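Local coordinates for amino acid adenylation domain-containing protein (Bacillus stratosphericus LAMA 585, PDB 6ULY) that adenylates an α-keto acid, probably 4-methyl-2-oxopentanoate, as the first adenylation domain of a keto acid-selecting nonribosomal peptide synthetase module that serves depsipeptide synthesis, at residues I250-P253 against L254-L257; T268-N272 against F273-M277; A304-P307 against K308-H311; A345-R348 against G349-N352; A370-E374 against T375-S379. One frame throughout, in Å; residues are numbered along the deposited sequence.

Contact 1: residues I250-P253 against L254-L257. With SO4 (sulfate ion), chain N; SO4 (sulfate ion), chain O.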
# COMPACT_ATOMS: atom_id res chain seq x y z
N ILE A 250 14.98 14.49 -21.41
CA ILE A 250 13.83 13.78 -21.96
C ILE A 250 13.25 14.54 -23.15
O ILE A 250 12.63 13.94 -24.04
CB ILE A 250 12.76 13.51 -20.88
CG1 ILE A 250 12.23 14.81 -20.28
CG2 ILE A 250 13.32 12.61 -19.78
CD1 ILE A 250 10.88 15.23 -20.86
N ALA A 251 13.44 15.86 -23.19
CA ALA A 251 13.01 16.63 -24.36
C ALA A 251 13.85 16.29 -25.58
O ALA A 251 13.32 16.12 -26.68
CB ALA A 251 13.07 18.12 -24.05
N GLN A 252 15.17 16.20 -25.41
CA GLN A 252 16.09 15.88 -26.51
C GLN A 252 17.14 14.92 -25.98
O GLN A 252 18.25 15.32 -25.59
CB GLN A 252 16.74 17.15 -27.07
CG GLN A 252 15.78 18.28 -27.42
CD GLN A 252 14.97 18.00 -28.67
OE1 GLN A 252 15.41 17.28 -29.56
NE2 GLN A 252 13.77 18.57 -28.74
N PRO A 253 16.84 13.62 -25.96
CA PRO A 253 17.79 12.65 -25.38
C PRO A 253 19.20 12.74 -25.95
O PRO A 253 20.16 12.49 -25.22
CB PRO A 253 17.14 11.30 -25.70
CG PRO A 253 15.67 11.60 -25.79
CD PRO A 253 15.58 12.98 -26.38
N LEU A 254 19.35 13.10 -27.23
CA LEU A 254 20.68 13.18 -27.81
C LEU A 254 21.55 14.24 -27.14
O LEU A 254 22.77 14.22 -27.33
CB LEU A 254 20.60 13.46 -29.31
CG LEU A 254 20.13 12.28 -30.18
CD1 LEU A 254 20.11 12.69 -31.64
CD2 LEU A 254 21.00 11.05 -29.97
N ARG A 255 20.95 15.14 -26.36
CA ARG A 255 21.75 16.07 -25.57
C ARG A 255 22.71 15.34 -24.64
O ARG A 255 23.80 15.85 -24.35
CB ARG A 255 20.84 16.99 -24.76
CG ARG A 255 20.25 18.09 -25.59
CD ARG A 255 19.19 18.85 -24.85
NE ARG A 255 18.65 19.90 -25.70
CZ ARG A 255 17.51 20.55 -25.47
NH1 ARG A 255 16.78 20.27 -24.40
NH2 ARG A 255 17.12 21.49 -26.31
N TRP A 256 22.32 14.16 -24.15
CA TRP A 256 23.25 13.34 -23.38
C TRP A 256 24.57 13.18 -24.12
O TRP A 256 25.65 13.40 -23.56
CB TRP A 256 22.62 11.97 -23.09
CG TRP A 256 23.18 11.25 -21.89
CD1 TRP A 256 24.04 11.74 -20.95
CD2 TRP A 256 22.89 9.90 -21.51
NE1 TRP A 256 24.31 10.78 -20.01
CE2 TRP A 256 23.62 9.64 -20.33
CE3 TRP A 256 22.10 8.89 -22.05
CZ2 TRP A 256 23.57 8.41 -19.68
CZ3 TRP A 256 22.05 7.66 -21.40
CH2 TRP A 256 22.78 7.43 -20.23
N LEU A 257 24.49 12.82 -25.40
CA LEU A 257 25.71 12.68 -26.20
C LEU A 257 26.46 14.01 -26.27
O LEU A 257 27.66 14.07 -25.99
CB LEU A 257 25.36 12.17 -27.60
CG LEU A 257 24.64 10.83 -27.65
CD1 LEU A 257 24.58 10.32 -29.09
CD2 LEU A 257 25.31 9.80 -26.75
S SO4 N . 13.71 22.25 -25.33
O1 SO4 N . 14.25 21.27 -24.43
O2 SO4 N . 12.42 22.67 -24.86
O3 SO4 N . 14.59 23.38 -25.38
O4 SO4 N . 13.58 21.68 -26.64
S SO4 O . 19.76 24.15 -27.23
O1 SO4 O . 20.31 23.26 -26.25
O2 SO4 O . 18.95 23.40 -28.15
O3 SO4 O . 18.96 25.15 -26.59
O4 SO4 O . 20.83 24.78 -27.95
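Arg255, whose side chain passes that of Gln252, directs NH1 to two acceptors: O1 of a sulfate ion (chain N), 2.7 Å from NH1, and the backbone oxygen of Asp248. The arginine lies at a type I beta turn, Gln252 to Arg255, which joins helix 246-251 to helix 255-262. Gln252 is the first residue beyond the earlier helix to give up helical backbone angles, and its carbonyl closes the turn: Arg255 N reaches Gln252 O at 2.8 Å. Trp256 N does the same to Pro253 O at 2.9 Å, one residue further on. With its chain extended from CG to NE, Arg255 carries its charge back along the turn. There CG of Gln252 stands over the centre of one guanidinium face, 3.5 Å from CZ of Arg255. The glutamine chain bends at chi2 (-73°), and its amide plane is turned 59° from the guanidinium. Pro253 and Trp256 face inward instead, against helix 272-279, and the indole NE1 is bonded to Thr268. At the guanidinium edge lie two sulfate ions, probably taken up from the crystallisation liquor and likely to balance its charge. NH2 spans both: it is 3.2 Å from O2 of the sulfate of chain O and makes a weak, longer bond to O3 of the sulfate of chain N.

Contact 2: residues T268-N272 against F273-M277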
# COMPACT_ATOMS: atom_id res chain seq x y z
N THR A 268 28.93 8.85 -15.97
CA THR A 268 27.55 9.31 -16.01
C THR A 268 26.68 8.12 -15.64
O THR A 268 27.17 7.00 -15.47
CB THR A 268 27.20 9.88 -17.39
OG1 THR A 268 25.93 10.55 -17.33
CG2 THR A 268 27.13 8.78 -18.44
N TRP A 269 25.37 8.36 -15.52
CA TRP A 269 24.45 7.27 -15.23
C TRP A 269 23.05 7.63 -15.67
O TRP A 269 22.73 8.79 -15.93
CB TRP A 269 24.44 6.92 -13.73
CG TRP A 269 23.56 7.80 -12.91
CD1 TRP A 269 23.81 9.09 -12.52
CD2 TRP A 269 22.29 7.45 -12.36
NE1 TRP A 269 22.76 9.56 -11.76
CE2 TRP A 269 21.82 8.57 -11.64
CE3 TRP A 269 21.50 6.30 -12.39
CZ2 TRP A 269 20.59 8.58 -10.98
CZ3 TRP A 269 20.29 6.31 -11.73
CH2 TRP A 269 19.85 7.44 -11.04
N ALA A 270 22.20 6.61 -15.74
CA ALA A 270 20.78 6.75 -16.02
C ALA A 270 20.11 5.40 -15.82
O ALA A 270 20.78 4.36 -15.86
CB ALA A 270 20.55 7.25 -17.46
N PRO A 271 18.80 5.38 -15.58
CA PRO A 271 18.06 4.11 -15.63
C PRO A 271 18.04 3.57 -17.05
O PRO A 271 18.37 4.25 -18.02
CB PRO A 271 16.66 4.48 -15.14
CG PRO A 271 16.83 5.78 -14.40
CD PRO A 271 17.96 6.48 -15.09
N ASN A 272 17.63 2.31 -17.17
CA ASN A 272 17.71 1.62 -18.45
C ASN A 272 16.91 2.34 -19.54
O ASN A 272 17.24 2.23 -20.72
CB ASN A 272 17.23 0.18 -18.30
CG ASN A 272 17.53 -0.66 -19.52
OD1 ASN A 272 18.68 -1.06 -19.75
ND2 ASN A 272 16.51 -0.94 -20.32
N PHE A 273 15.85 3.06 -19.16
CA PHE A 273 15.00 3.70 -20.17
C PHE A 273 15.77 4.73 -20.97
O PHE A 273 15.54 4.89 -22.18
CB PHE A 273 13.77 4.34 -19.51
CG PHE A 273 14.06 5.65 -18.81
CD1 PHE A 273 14.25 5.68 -17.44
CD2 PHE A 273 14.13 6.84 -19.52
CE1 PHE A 273 14.51 6.88 -16.79
CE2 PHE A 273 14.39 8.03 -18.88
CZ PHE A 273 14.59 8.05 -17.51
N ALA A 274 16.69 5.45 -20.32
CA ALA A 274 17.45 6.47 -21.03
C ALA A 274 18.31 5.84 -22.12
O ALA A 274 18.44 6.39 -23.22
CB ALA A 274 18.31 7.26 -20.05
N PHE A 275 18.92 4.68 -21.83
CA PHE A 275 19.68 3.98 -22.85
C PHE A 275 18.78 3.57 -24.00
O PHE A 275 19.17 3.68 -25.17
CB PHE A 275 20.37 2.76 -22.25
CG PHE A 275 21.40 3.09 -21.20
CD1 PHE A 275 21.02 3.39 -19.90
CD2 PHE A 275 22.75 3.10 -21.52
CE1 PHE A 275 21.96 3.70 -18.94
CE2 PHE A 275 23.70 3.41 -20.56
CZ PHE A 275 23.30 3.71 -19.27
N ALA A 276 17.57 3.10 -23.69
CA ALA A 276 16.63 2.74 -24.75
C ALA A 276 16.19 3.96 -25.54
O ALA A 276 15.99 3.89 -26.76
CB ALA A 276 15.43 2.01 -24.16
N MET A 277 16.01 5.10 -24.86
CA MET A 277 15.63 6.32 -25.56
C MET A 277 16.69 6.71 -26.58
O MET A 277 16.37 7.07 -27.72
CB MET A 277 15.40 7.46 -24.57
CG MET A 277 14.13 7.34 -23.75
SD MET A 277 13.88 8.71 -22.60
CE MET A 277 13.34 10.00 -23.71
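Ala270 and Ala274 meet methyl to methyl where strand 267-270 gives way to helix 272-279. Their CB atoms are 3.4 Å apart, tighter than ordinary van der Waals contact, and so the first helical turn is pressed closely against the end of the strand. Two phenylalanines fill the hollows beside this small bump. Phe275 sends its ring back toward the strand and presents an edge to two carbonyls: CE1 of Phe275 is 3.4 Å from Ala270 O, and CD1 of Phe275 is 3.4 Å from Pro271 O. Both oxygens lie near the ring plane, where the slightly positive C-H rim suits them. Phe273 holds CG between its backbone N and carbonyl carbon (chi1 76°), which swings its ring alongside the proline ring, pointing the same way. Pro271 CG fits against CE1 of Phe273 at 3.5 Å, while CB of Ala274 sits over one face of the phenylalanine ring, off toward its rim. The backbone turn is held by Ala274 N on Pro271 O at 3.1 Å and by Ala276 N on Asn272 O at 3.1 Å. The whole is buried. Strand 267-270 pairs in parallel with strand 297-301, so helix 272-279 belongs to a beta-alpha-beta crossover; helix 560-570 packs on Phe273 and Ala276, and helix 307-317 on Asn272, Phe275 and Ala276.

Contact 3: residues A304-P307 against K308-H311. With QA7 (5'-O-{(S)-hydroxy[(4-methyl-2-oxopentanoyl)oxy]phosphoryl}adenosine), chain C; SO4 (sulfate ion), chain P.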
# COMPACT_ATOMS: atom_id res chain seq x y z
N ALA A 304 15.14 -2.48 -14.27
CA ALA A 304 15.66 -3.66 -14.94
C ALA A 304 16.63 -3.26 -16.04
O ALA A 304 16.30 -2.45 -16.92
CB ALA A 304 14.51 -4.49 -15.52
N VAL A 305 17.83 -3.84 -16.00
CA VAL A 305 18.85 -3.62 -17.02
C VAL A 305 18.64 -4.69 -18.09
O VAL A 305 18.82 -5.88 -17.84
CB VAL A 305 20.26 -3.69 -16.43
CG1 VAL A 305 21.31 -3.43 -17.51
CG2 VAL A 305 20.41 -2.69 -15.29
N VAL A 306 18.26 -4.25 -19.29
CA VAL A 306 17.92 -5.17 -20.38
C VAL A 306 19.19 -5.45 -21.18
O VAL A 306 19.83 -4.50 -21.66
CB VAL A 306 16.83 -4.58 -21.28
CG1 VAL A 306 16.45 -5.57 -22.37
CG2 VAL A 306 15.61 -4.19 -20.45
N PRO A 307 19.59 -6.72 -21.35
CA PRO A 307 20.81 -7.00 -22.12
C PRO A 307 20.81 -6.39 -23.51
O PRO A 307 21.80 -5.77 -23.92
CB PRO A 307 20.84 -8.53 -22.16
CG PRO A 307 20.10 -8.96 -20.94
CD PRO A 307 19.03 -7.93 -20.73
N LYS A 308 19.73 -6.57 -24.27
CA LYS A 308 19.72 -6.08 -25.64
C LYS A 308 19.70 -4.56 -25.72
O LYS A 308 20.08 -4.00 -26.75
CB LYS A 308 18.53 -6.67 -26.40
CG LYS A 308 18.76 -8.12 -26.81
CD LYS A 308 17.57 -8.70 -27.56
CE LYS A 308 17.93 -10.03 -28.22
NZ LYS A 308 16.77 -10.66 -28.90
N THR A 309 19.27 -3.88 -24.65
CA THR A 309 19.31 -2.42 -24.65
C THR A 309 20.75 -1.91 -24.53
O THR A 309 21.17 -1.02 -25.28
CB THR A 309 18.46 -1.87 -23.50
OG1 THR A 309 17.08 -2.19 -23.73
CG2 THR A 309 18.62 -0.36 -23.39
N ILE A 310 21.52 -2.47 -23.59
CA ILE A 310 22.88 -2.00 -23.38
C ILE A 310 23.77 -2.40 -24.55
O ILE A 310 24.65 -1.64 -24.96
CB ILE A 310 23.43 -2.51 -22.04
CG1 ILE A 310 23.41 -4.04 -21.98
CG2 ILE A 310 22.63 -1.92 -20.88
CD1 ILE A 310 23.82 -4.61 -20.64
N HIS A 311 23.57 -3.60 -25.09
CA HIS A 311 24.39 -4.04 -26.21
C HIS A 311 24.17 -3.16 -27.43
O HIS A 311 25.13 -2.74 -28.09
CB HIS A 311 24.10 -5.51 -26.55
CG HIS A 311 24.95 -6.05 -27.65
ND1 HIS A 311 24.44 -6.39 -28.89
CD2 HIS A 311 26.28 -6.30 -27.72
CE1 HIS A 311 25.41 -6.83 -29.66
NE2 HIS A 311 26.54 -6.79 -28.97
C01 QA7 C . 21.68 2.26 -8.72
C02 QA7 C . 20.73 3.33 -8.33
C03 QA7 C . 21.40 4.31 -7.41
C04 QA7 C . 19.52 2.60 -7.82
C05 QA7 C . 18.82 3.16 -6.62
C06 QA7 C . 17.35 3.39 -6.67
C10 QA7 C . 14.87 1.22 -5.58
C11 QA7 C . 14.25 0.19 -6.25
C12 QA7 C . 14.90 -1.19 -5.80
C13 QA7 C . 14.75 -1.92 -6.78
C14 QA7 C . 14.73 -0.96 -8.11
C16 QA7 C . 16.99 -0.39 -8.61
C18 QA7 C . 17.50 -1.85 -10.07
C19 QA7 C . 18.06 -2.69 -11.03
C21 QA7 C . 16.15 -3.84 -11.15
C23 QA7 C . 16.24 -2.08 -9.70
N15 QA7 C . 15.94 -1.14 -8.80
N17 QA7 C . 17.95 -0.81 -9.37
N20 QA7 C . 17.37 -3.65 -11.53
N22 QA7 C . 15.58 -3.09 -10.28
N24 QA7 C . 19.39 -2.48 -11.43
O07 QA7 C . 16.64 3.77 -5.59
O09 QA7 C . 14.33 2.45 -5.90
O25 QA7 C . 14.59 0.23 -7.71
O26 QA7 C . 13.48 -2.61 -6.86
O27 QA7 C . 14.37 -1.80 -4.53
O28 QA7 C . 14.58 4.96 -5.93
O29 QA7 C . 14.81 3.82 -4.02
O30 QA7 C . 16.83 3.24 -7.66
O31 QA7 C . 19.41 3.36 -5.67
P08 QA7 C . 15.06 3.74 -5.39
S SO4 P . 11.35 -2.16 -14.13
O1 SO4 P . 12.28 -2.19 -13.07
O2 SO4 P . 10.18 -2.82 -13.71
O3 SO4 P . 11.02 -0.83 -14.49
O4 SO4 P . 11.85 -2.83 -15.27
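Val306 and Thr309 bracket the point where an extended loop winds into helix 307-317, their CA atoms 5.3 Å apart. Val306 is the N-cap residue, and Pro307, with no N-H to offer, opens the first turn, where a helix needs no such donor. The motif is thus a helix N-terminus led in by the loop that follows strand 297-301. Val306 O is shared by two amides: Ile310 N donates to it at 3.3 Å, and Thr309 N makes a weak, bent bond from nearer by. His311 N then reaches Pro307 O at 3.0 Å with an N-H...O angle of 164°. Among the side chains, Thr309 turns OG1 back over the cap residue, to 3.4 Å from Val306 CB, and the same hydroxyl is hydrogen-bonded to OG1 of Thr562. Ile310 has CG1 placed between its backbone N and carbonyl carbon (chi1 58°), which pushes CG1 to 3.1 Å from Pro307 O, a tight fit. The side chains of Ile310 and Val305 cross at about a right angle, with Ile310 CG2 3.9 Å from Val305 CG1. The opposite end of the loop belongs to the pocket of the bound keto acyl adenylate. Val305 turns CG2 toward the adenine amino nitrogen N24. Ala304 N donates to O1 of a sulfate ion, while the adenine carbon C21 lies 3.6 Å from that same Ala304 N.

Contact 4: residues A345-R348 against G349-N352. With SO4 (sulfate ion), chain E; SO4 (sulfate ion), chain L.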
# COMPACT_ATOMS: atom_id res chain seq x y z
N ALA A 345 31.36 -6.25 -16.00
CA ALA A 345 31.54 -7.36 -16.93
C ALA A 345 30.82 -7.17 -18.26
O ALA A 345 30.95 -8.04 -19.13
CB ALA A 345 31.07 -8.67 -16.29
N ILE A 346 30.06 -6.10 -18.43
CA ILE A 346 29.36 -5.88 -19.70
C ILE A 346 30.36 -5.48 -20.77
O ILE A 346 31.19 -4.59 -20.56
CB ILE A 346 28.26 -4.82 -19.53
CG1 ILE A 346 27.16 -5.32 -18.58
CG2 ILE A 346 27.68 -4.42 -20.89
CD1 ILE A 346 26.38 -6.53 -19.10
N GLU A 347 30.29 -6.14 -21.92
CA GLU A 347 31.23 -5.92 -23.01
C GLU A 347 30.49 -5.91 -24.34
O GLU A 347 29.70 -6.82 -24.62
CB GLU A 347 32.31 -7.01 -23.03
CG GLU A 347 33.23 -6.99 -21.82
CD GLU A 347 34.07 -8.24 -21.71
OE1 GLU A 347 33.78 -9.22 -22.43
OE2 GLU A 347 35.02 -8.25 -20.90
N ARG A 348 30.75 -4.89 -25.16
CA ARG A 348 30.11 -4.81 -26.47
C ARG A 348 30.39 -6.06 -27.29
O ARG A 348 29.48 -6.63 -27.90
CB ARG A 348 30.60 -3.57 -27.22
CG ARG A 348 29.86 -3.31 -28.53
CD ARG A 348 30.78 -2.76 -29.62
NE ARG A 348 31.53 -1.59 -29.18
CZ ARG A 348 32.86 -1.53 -29.06
NH1 ARG A 348 33.62 -2.58 -29.36
NH2 ARG A 348 33.43 -0.41 -28.64
N GLY A 349 31.64 -6.51 -27.31
CA GLY A 349 32.04 -7.65 -28.10
C GLY A 349 31.66 -9.00 -27.56
O GLY A 349 31.93 -10.01 -28.21
N ASP A 350 31.02 -9.07 -26.38
CA ASP A 350 30.63 -10.34 -25.77
C ASP A 350 29.24 -10.15 -25.16
O ASP A 350 29.10 -9.71 -24.01
CB ASP A 350 31.64 -10.79 -24.73
CG ASP A 350 31.49 -12.26 -24.37
OD1 ASP A 350 32.52 -12.96 -24.25
OD2 ASP A 350 30.34 -12.72 -24.23
N GLU A 351 28.20 -10.49 -25.93
CA GLU A 351 26.83 -10.34 -25.45
C GLU A 351 26.55 -11.22 -24.24
O GLU A 351 25.62 -10.92 -23.48
CB GLU A 351 25.84 -10.68 -26.57
CG GLU A 351 26.08 -9.93 -27.86
CD GLU A 351 24.97 -10.13 -28.87
OE1 GLU A 351 23.93 -10.73 -28.50
OE2 GLU A 351 25.13 -9.70 -30.03
N ASN A 352 27.32 -12.28 -24.04
CA ASN A 352 27.12 -13.19 -22.92
C ASN A 352 27.91 -12.80 -21.69
O ASN A 352 27.64 -13.33 -20.60
CB ASN A 352 27.48 -14.62 -23.34
CG ASN A 352 26.51 -15.20 -24.34
OD1 ASN A 352 25.32 -14.92 -24.29
ND2 ASN A 352 27.03 -16.00 -25.27
S SO4 E . 36.88 -1.13 -27.85
O1 SO4 E . 37.80 -2.06 -27.27
O2 SO4 E . 35.54 -1.50 -27.50
O3 SO4 E . 37.16 0.19 -27.36
O4 SO4 E . 37.02 -1.14 -29.28
S SO4 L . 33.49 -6.04 -31.44
O1 SO4 L . 34.32 -7.12 -31.06
O2 SO4 L . 32.13 -6.43 -31.33
O3 SO4 L . 33.75 -4.91 -30.61
O4 SO4 L . 33.73 -5.68 -32.78
O HOH W 1 28.28 -8.15 -22.21
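The carboxylates of Glu347 and Asp350 come close across a type I beta turn with their planes 54° apart. OE1 of the glutamate meets the aspartate's methylene, 3.5 Å from Asp350 CB, while Asp350 OD1 stays 4.3 Å from Glu347 OE1. The third flat group, the guanidinium of Arg348, takes sulfate ions at its edge. NH1 bonds to O3 of the sulfate of chain L at 2.6 Å, whereas O2 of the sulfate of chain E is held by NH1 and NH2 together through two weak, bent bonds. Bends at chi2 and chi3 fold the arginine chain to these anions; Leu322 O is a further, weak partner of NH2. The turn itself is closed by Asp350 N on Glu347 O at 3.1 Å. A water accepts from Glu347 N at 2.9 Å and lies close to Asp350 O, where its bond is doubtful. Asp350 OD2 also receives a weak bond from Asn352 N, and Ser353 OG, bonded to Ala345 O, has a weak bond with Glu347 OE1. This is a surface turn between strands 338-342 and 355-359, with Arg348 and neighbouring Ile346 resting on helix 307-317. Its chemistry divides by charge: the arginine gathers anions probably drawn from the crystallisation liquor, while the two neighbouring acids would be expected to raise one another's pKa somewhat, an effect that solvent probably tempers.

Contact 5: residues A370-E374 against T375-S379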
# COMPACT_ATOMS: atom_id res chain seq x y z
N ALA A 370 21.43 -22.06 -20.00
CA ALA A 370 21.08 -22.45 -21.36
C ALA A 370 21.60 -21.38 -22.31
O ALA A 370 21.94 -20.27 -21.90
CB ALA A 370 19.57 -22.63 -21.53
N GLU A 371 21.67 -21.74 -23.59
CA GLU A 371 21.98 -20.79 -24.64
C GLU A 371 20.68 -20.12 -25.07
O GLU A 371 19.66 -20.79 -25.27
CB GLU A 371 22.65 -21.49 -25.82
CG GLU A 371 24.06 -21.97 -25.53
CD GLU A 371 25.13 -21.09 -26.15
OE1 GLU A 371 25.35 -21.19 -27.37
OE2 GLU A 371 25.74 -20.28 -25.41
N ALA A 372 20.71 -18.79 -25.19
CA ALA A 372 19.49 -18.04 -25.46
C ALA A 372 18.79 -18.57 -26.71
O ALA A 372 19.43 -18.88 -27.71
CB ALA A 372 19.81 -16.55 -25.62
N ARG A 373 17.47 -18.67 -26.63
CA ARG A 373 16.63 -19.16 -27.71
C ARG A 373 15.44 -18.23 -27.88
O ARG A 373 15.16 -17.37 -27.04
CB ARG A 373 16.16 -20.60 -27.45
CG ARG A 373 17.29 -21.59 -27.21
CD ARG A 373 16.75 -23.01 -27.11
NE ARG A 373 15.43 -23.04 -26.49
CZ ARG A 373 15.19 -23.32 -25.21
NH1 ARG A 373 13.94 -23.31 -24.76
NH2 ARG A 373 16.18 -23.63 -24.38
N GLU A 374 14.71 -18.43 -28.99
CA GLU A 374 13.56 -17.58 -29.27
C GLU A 374 12.53 -17.66 -28.15
O GLU A 374 11.92 -16.64 -27.78
CB GLU A 374 12.93 -17.98 -30.61
CG GLU A 374 13.94 -18.17 -31.73
CD GLU A 374 13.28 -18.37 -33.08
OE1 GLU A 374 13.13 -17.37 -33.82
OE2 GLU A 374 12.90 -19.51 -33.40
N THR A 375 12.31 -18.85 -27.60
CA THR A 375 11.38 -19.05 -26.51
C THR A 375 11.96 -20.05 -25.52
O THR A 375 12.84 -20.85 -25.86
CB THR A 375 10.01 -19.56 -27.00
OG1 THR A 375 10.18 -20.82 -27.66
CG2 THR A 375 9.38 -18.56 -27.96
N GLY A 376 11.46 -20.01 -24.29
CA GLY A 376 11.86 -20.95 -23.27
C GLY A 376 13.10 -20.58 -22.48
O GLY A 376 13.49 -21.33 -21.58
N THR A 377 13.74 -19.45 -22.80
CA THR A 377 14.91 -19.00 -22.06
C THR A 377 14.72 -17.55 -21.64
O THR A 377 14.03 -16.77 -22.30
CB THR A 377 16.20 -19.10 -22.90
OG1 THR A 377 16.09 -18.25 -24.05
CG2 THR A 377 16.43 -20.54 -23.36
N VAL A 378 15.33 -17.20 -20.51
CA VAL A 378 15.32 -15.84 -19.98
C VAL A 378 16.76 -15.40 -19.78
O VAL A 378 17.61 -16.19 -19.35
CB VAL A 378 14.54 -15.73 -18.66
CG1 VAL A 378 13.07 -16.04 -18.89
CG2 VAL A 378 15.13 -16.67 -17.61
N SER A 379 17.04 -14.14 -20.09
CA SER A 379 18.36 -13.56 -19.95
C SER A 379 18.30 -12.43 -18.92
O SER A 379 17.48 -11.52 -19.04
CB SER A 379 18.89 -13.03 -21.28
OG SER A 379 19.19 -14.09 -22.17
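The one clear hydrogen bond runs from the Arg373 backbone to a side chain: Arg373 N donates to Thr377 OG1 at 3.0 Å and 168°, almost straight. It spans the bend that leads from the loop 370-374 into strand 377-381. Thr377 has OG1 between its backbone N and carbonyl carbon (chi1 63°), which brings the hydroxyl to that amide and turns the methyl to the arginine side chain. Van der Waals contact follows from this. CG2 of Thr377 lies over one guanidinium face, toward its rim and 3.3 Å from Arg373 NH2, and the same methyl reaches Ala370 CB at 4.2 Å. The charged interaction is a salt bridge from Arg373 NH2 to Glu359. A turn at chi3 leaves Arg373 NH1 2.9 Å from Thr375 O and 3.5 Å from CA of Gly376, whose positive phi (86°) carries the chain round. This surface bend leads into a two-stranded antiparallel sheet: strand 377-381 pairs with strand 355-359, Ala370 bonds through its backbone to Thr357, and Ser379 OG meets the hydroxyl of Thr357.

In the fold
All five contacts are local, at turns, bends or helix starts, and follow in series along the chain; none nests within or crosses another. Contact 1 turns helix 246-251 into helix 255-262, which leads to the strand of contact 2, and Trp256 joins the two by packing on Ala270. Contact 2 then starts the helix leading toward strand 297-301. Beyond that strand comes contact 3, where Asn272 meets Ala304 and Thr309 lies against Ala276. Contact 4, on the loop after strand 338-342, sets Ile346 against Ile310 and Glu351 near His311. Contact 5 bends the chain into strand 377-381 and touches contact 3 through Ser379 and Pro307. The adenylate pocket lies nearest contacts 2 and 3.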